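Local coordinates for uncharacterized protein (Pyrococcus horikoshii, PDB 2P8T) that is of unknown function but may bind ATP and have aminoacyl-tRNA ligase activity, at residues 78-90 with 95-107. Sequence-based numbering, arbitrary orientation.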
loop_
_atom_site.group_PDB
_atom_site.type_symbol
_atom_site.label_atom_id
_atom_site.label_comp_id
_atom_site.label_asym_id
_atom_site.label_seq_id
_atom_site.Cartn_x
_atom_site.Cartn_y
_atom_site.Cartn_z
ATOM N N ASP A 78 4.820 -12.498 2.738
ATOM C CA ASP A 78 5.585 -12.415 3.988
ATOM C C ASP A 78 6.778 -11.489 3.834
ATOM O O ASP A 78 7.067 -10.663 4.714
ATOM C CB ASP A 78 6.022 -13.803 4.472
ATOM C CG ASP A 78 4.865 -14.644 4.962
ATOM O OD1 ASP A 78 3.749 -14.114 5.154
ATOM O OD2 ASP A 78 5.075 -15.859 5.172
ATOM N N LYS A 79 7.453 -11.608 2.696
ATOM C CA LYS A 79 8.510 -10.694 2.336
ATOM C C LYS A 79 8.022 -9.232 2.255
ATOM O O LYS A 79 8.722 -8.343 2.703
ATOM C CB LYS A 79 9.174 -11.136 1.037
ATOM C CG LYS A 79 10.065 -12.385 1.201
ATOM C CD LYS A 79 10.475 -12.993 -0.149
ATOM C CE LYS A 79 11.038 -14.407 0.030
ATOM N NZ LYS A 79 12.244 -14.396 0.933
ATOM N N LEU A 80 6.827 -8.999 1.705
ATOM C CA LEU A 80 6.271 -7.633 1.654
ATOM C C LEU A 80 6.003 -7.075 3.039
ATOM O O LEU A 80 6.302 -5.905 3.317
ATOM C CB LEU A 80 4.980 -7.569 0.826
ATOM C CG LEU A 80 5.155 -7.628 -0.689
ATOM C CD1 LEU A 80 3.779 -7.642 -1.367
ATOM C CD2 LEU A 80 5.979 -6.429 -1.191
ATOM N N LEU A 81 5.484 -7.931 3.914
ATOM C CA LEU A 81 5.174 -7.534 5.279
ATOM C C LEU A 81 6.407 -7.363 6.150
ATOM O O LEU A 81 6.313 -6.813 7.252
ATOM C CB LEU A 81 4.208 -8.514 5.914
ATOM C CG LEU A 81 2.754 -8.367 5.511
ATOM C CD1 LEU A 81 1.997 -9.495 6.166
ATOM C CD2 LEU A 81 2.177 -7.012 5.919
ATOM N N SER A 82 7.561 -7.819 5.672
ATOM C CA SER A 82 8.836 -7.492 6.326
ATOM C C SER A 82 9.276 -6.044 6.073
ATOM O O SER A 82 10.080 -5.508 6.835
ATOM C CB SER A 82 9.963 -8.464 5.925
ATOM O OG SER A 82 10.527 -8.164 4.647
ATOM N N MET A 83 8.771 -5.419 5.011
ATOM C CA MET A 83 9.191 -4.060 4.662
ATOM C C MET A 83 8.073 -3.016 4.781
ATOM O O MET A 83 8.334 -1.808 4.739
ATOM C CB MET A 83 9.906 -4.013 3.287
ATOM C CG MET A 83 9.119 -4.403 2.014
ATOM S SD MET A 83 10.163 -4.645 0.490
ATOM C CE MET A 83 10.786 -6.279 0.836
ATOM N N PHE A 84 6.842 -3.510 4.920
ATOM C CA PHE A 84 5.626 -2.698 5.047
ATOM C C PHE A 84 4.728 -3.248 6.140
ATOM O O PHE A 84 4.776 -4.436 6.473
ATOM C CB PHE A 84 4.812 -2.711 3.745
ATOM C CG PHE A 84 5.593 -2.309 2.530
ATOM C CD1 PHE A 84 6.163 -1.040 2.437
ATOM C CD2 PHE A 84 5.756 -3.204 1.477
ATOM C CE1 PHE A 84 6.892 -0.670 1.323
ATOM C CE2 PHE A 84 6.452 -2.842 0.349
ATOM C CZ PHE A 84 7.038 -1.572 0.271
ATOM N N SER A 85 3.890 -2.384 6.697
ATOM C CA SER A 85 2.821 -2.838 7.583
ATOM C C SER A 85 1.657 -3.308 6.730
ATOM O O SER A 85 1.629 -3.044 5.528
ATOM C CB SER A 85 2.375 -1.703 8.497
ATOM O OG SER A 85 1.868 -0.599 7.747
ATOM N N GLU A 86 0.709 -4.027 7.325
ATOM C CA GLU A 86 -0.583 -4.243 6.671
ATOM C C GLU A 86 -1.237 -2.878 6.373
ATOM O O GLU A 86 -1.401 -2.087 7.288
ATOM C CB GLU A 86 -1.521 -5.059 7.573
ATOM C CG GLU A 86 -1.105 -6.523 7.787
ATOM C CD GLU A 86 -1.403 -7.429 6.586
ATOM O OE1 GLU A 86 -2.024 -6.962 5.598
ATOM O OE2 GLU A 86 -1.031 -8.635 6.659
ATOM N N PRO A 87 -1.622 -2.602 5.103
ATOM C CA PRO A 87 -2.337 -1.335 4.825
ATOM C C PRO A 87 -3.618 -1.244 5.647
ATOM O O PRO A 87 -4.338 -2.238 5.776
ATOM C CB PRO A 87 -2.645 -1.421 3.326
ATOM C CG PRO A 87 -1.543 -2.315 2.784
ATOM C CD PRO A 87 -1.394 -3.376 3.866
ATOM N N ILE A 88 -3.884 -0.077 6.230
ATOM C CA ILE A 88 -5.064 0.071 7.079
ATOM C C ILE A 88 -5.920 1.253 6.647
ATOM O O ILE A 88 -5.404 2.293 6.269
ATOM C CB ILE A 88 -4.691 0.113 8.590
ATOM C CG1 ILE A 88 -5.936 0.102 9.491
ATOM C CG2 ILE A 88 -3.793 1.277 8.901
ATOM C CD1 ILE A 88 -6.693 -1.184 9.475
ATOM N N GLY A 89 -7.230 1.053 6.673
ATOM C CA GLY A 89 -8.170 2.089 6.263
ATOM C C GLY A 89 -8.294 3.141 7.339
ATOM O O GLY A 89 -8.491 2.824 8.510
ATOM N N VAL A 90 -8.202 4.402 6.932
ATOM C CA VAL A 90 -8.402 5.530 7.824
ATOM C C VAL A 90 -9.358 6.523 7.144
ATOM O O VAL A 90 -9.832 6.288 6.029
ATOM C CB VAL A 90 -7.054 6.237 8.211
ATOM C CG1 VAL A 90 -6.126 5.298 8.982
ATOM C CG2 VAL A 90 -6.333 6.792 6.965
ATOM N N TYR A 95 -12.607 12.008 3.839
ATOM C CA TYR A 95 -12.265 11.173 2.677
ATOM C C TYR A 95 -11.679 9.826 3.107
ATOM O O TYR A 95 -10.958 9.770 4.105
ATOM C CB TYR A 95 -11.236 11.890 1.798
ATOM C CG TYR A 95 -11.745 13.179 1.221
ATOM C CD1 TYR A 95 -12.566 13.178 0.093
ATOM C CD2 TYR A 95 -11.420 14.395 1.806
ATOM C CE1 TYR A 95 -13.056 14.361 -0.429
ATOM C CE2 TYR A 95 -11.897 15.582 1.292
ATOM C CZ TYR A 95 -12.710 15.562 0.170
ATOM O OH TYR A 95 -13.180 16.753 -0.353
ATOM N N PRO A 96 -11.965 8.744 2.347
ATOM C CA PRO A 96 -11.295 7.469 2.668
ATOM C C PRO A 96 -9.791 7.565 2.468
ATOM O O PRO A 96 -9.340 8.137 1.484
ATOM C CB PRO A 96 -11.905 6.469 1.670
ATOM C CG PRO A 96 -12.516 7.309 0.584
ATOM C CD PRO A 96 -12.893 8.616 1.203
ATOM N N GLY A 97 -9.031 6.981 3.391
ATOM C CA GLY A 97 -7.585 6.981 3.316
ATOM C C GLY A 97 -6.964 5.629 3.615
ATOM O O GLY A 97 -7.652 4.691 4.031
ATOM N N ILE A 98 -5.647 5.545 3.425
ATOM C CA ILE A 98 -4.894 4.332 3.699
ATOM C C ILE A 98 -3.553 4.734 4.334
ATOM O O ILE A 98 -2.914 5.683 3.891
ATOM C CB ILE A 98 -4.646 3.528 2.384
ATOM C CG1 ILE A 98 -5.935 2.848 1.910
ATOM C CG2 ILE A 98 -3.498 2.508 2.548
ATOM C CD1 ILE A 98 -6.265 1.561 2.691
ATOM N N ALA A 99 -3.161 4.028 5.388
ATOM C CA ALA A 99 -1.869 4.233 5.999
ATOM C C ALA A 99 -1.042 2.968 5.796
ATOM O O ALA A 99 -1.557 1.845 5.966
ATOM C CB ALA A 99 -2.008 4.554 7.504
ATOM N N ILE A 100 0.204 3.169 5.377
ATOM C CA ILE A 100 1.190 2.095 5.260
ATOM C C ILE A 100 2.501 2.533 5.921
ATOM O O ILE A 100 3.067 3.582 5.595
ATOM C CB ILE A 100 1.457 1.688 3.772
ATOM C CG1 ILE A 100 0.147 1.365 3.038
ATOM C CG2 ILE A 100 2.467 0.529 3.705
ATOM C CD1 ILE A 100 0.318 1.027 1.528
ATOM N N VAL A 101 2.992 1.713 6.844
ATOM C CA VAL A 101 4.287 1.940 7.477
ATOM C C VAL A 101 5.332 1.337 6.554
ATOM O O VAL A 101 5.187 0.181 6.104
ATOM C CB VAL A 101 4.391 1.250 8.859
ATOM C CG1 VAL A 101 5.785 1.448 9.495
ATOM C CG2 VAL A 101 3.292 1.717 9.786
ATOM N N VAL A 102 6.369 2.114 6.269
ATOM C CA VAL A 102 7.527 1.625 5.508
ATOM C C VAL A 102 8.697 1.425 6.480
ATOM O O VAL A 102 9.161 2.370 7.123
ATOM C CB VAL A 102 7.946 2.603 4.393
ATOM C CG1 VAL A 102 9.116 2.036 3.606
ATOM C CG2 VAL A 102 6.768 2.894 3.466
ATOM N N LYS A 103 9.159 0.181 6.570
ATOM C CA LYS A 103 10.162 -0.211 7.537
ATOM C C LYS A 103 11.536 0.080 7.000
ATOM O O LYS A 103 11.792 -0.126 5.820
ATOM C CB LYS A 103 9.991 -1.695 7.898
ATOM C CG LYS A 103 8.719 -1.924 8.701
ATOM C CD LYS A 103 8.040 -3.253 8.410
ATOM C CE LYS A 103 6.862 -3.441 9.354
ATOM N NZ LYS A 103 6.079 -4.689 9.122
ATOM N N ASN A 104 12.413 0.562 7.880
ATOM C CA ASN A 104 13.761 1.035 7.522
ATOM C C ASN A 104 13.829 1.739 6.159
ATOM O O ASN A 104 14.503 1.247 5.248
ATOM C CB ASN A 104 14.814 -0.100 7.638
ATOM C CG ASN A 104 16.256 0.392 7.359
ATOM O OD1 ASN A 104 16.683 1.434 7.870
ATOM N ND2 ASN A 104 16.990 -0.353 6.533
ATOM N N PRO A 105 13.131 2.895 6.014
ATOM C CA PRO A 105 13.060 3.598 4.737
ATOM C C PRO A 105 14.379 4.268 4.381
ATOM O O PRO A 105 15.216 4.482 5.264
ATOM C CB PRO A 105 11.993 4.672 4.991
ATOM C CG PRO A 105 12.115 4.946 6.465
ATOM C CD PRO A 105 12.373 3.608 7.065
ATOM N N PRO A 106 14.569 4.617 3.098
ATOM C CA PRO A 106 15.732 5.455 2.789
ATOM C C PRO A 106 15.329 6.863 3.180
ATOM O O PRO A 106 14.187 7.075 3.606
ATOM C CB PRO A 106 15.855 5.340 1.272
ATOM C CG PRO A 106 14.436 5.123 0.810
ATOM C CD PRO A 106 13.746 4.332 1.904
ATOM N N GLU A 107 16.214 7.839 3.041
ATOM C CA GLU A 107 15.723 9.191 3.239
ATOM C C GLU A 107 14.896 9.635 2.024
ATOM O O GLU A 107 15.031 9.094 0.910
ATOM C CB GLU A 107 16.827 10.172 3.665
ATOM C CG GLU A 107 16.399 11.649 3.827
ATOM C CD GLU A 107 15.146 11.923 4.698
ATOM O OE1 GLU A 107 14.464 10.996 5.205
ATOM O OE2 GLU A 107 14.838 13.119 4.868
HETATM O O HOH W 1 -0.529 0.394 7.904
#
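With chi1 at 61°, Ser85 OG sits between its own backbone N and carbonyl carbon and meets Val101, while Lys103, its CG anti to the carbonyl carbon (chi1 -69°) and its chain bent at chi2, runs alongside the backbone of 81-84, CD 3.4 Å from Ser82 O. Ser85 OG accepts from Val101 N at 2.7 Å in a nearly straight bond (167° at the hydrogen), so a side-chain oxygen takes the acceptor role that a backbone carbonyl would have in a regular ladder; Ser85 N in turn reaches Val101 O. OG also donates to a water that gives its own hydrogens to Glu86 O and Ala99 O, bridging the point where the register slips by one residue. Beyond it the two segments form an antiparallel beta hairpin, Ile88 N 3.0 Å from Ala99 O; strand 88-92 is outermost in a five-stranded sheet, and 95-102 lies between it and 163-168. Lys103 NZ donates to Leu81 O at 2.8 Å and, from above the carbonyl plane, to Phe84 O at 3.0 Å; Asp157 adds a salt bridge. A methionine in place of Lys103 would probably leave both carbonyls without this donor and Asp157 without this positive partner. Phe84 lies alongside Val102, CD1 4.1 Å from Val102 CG2.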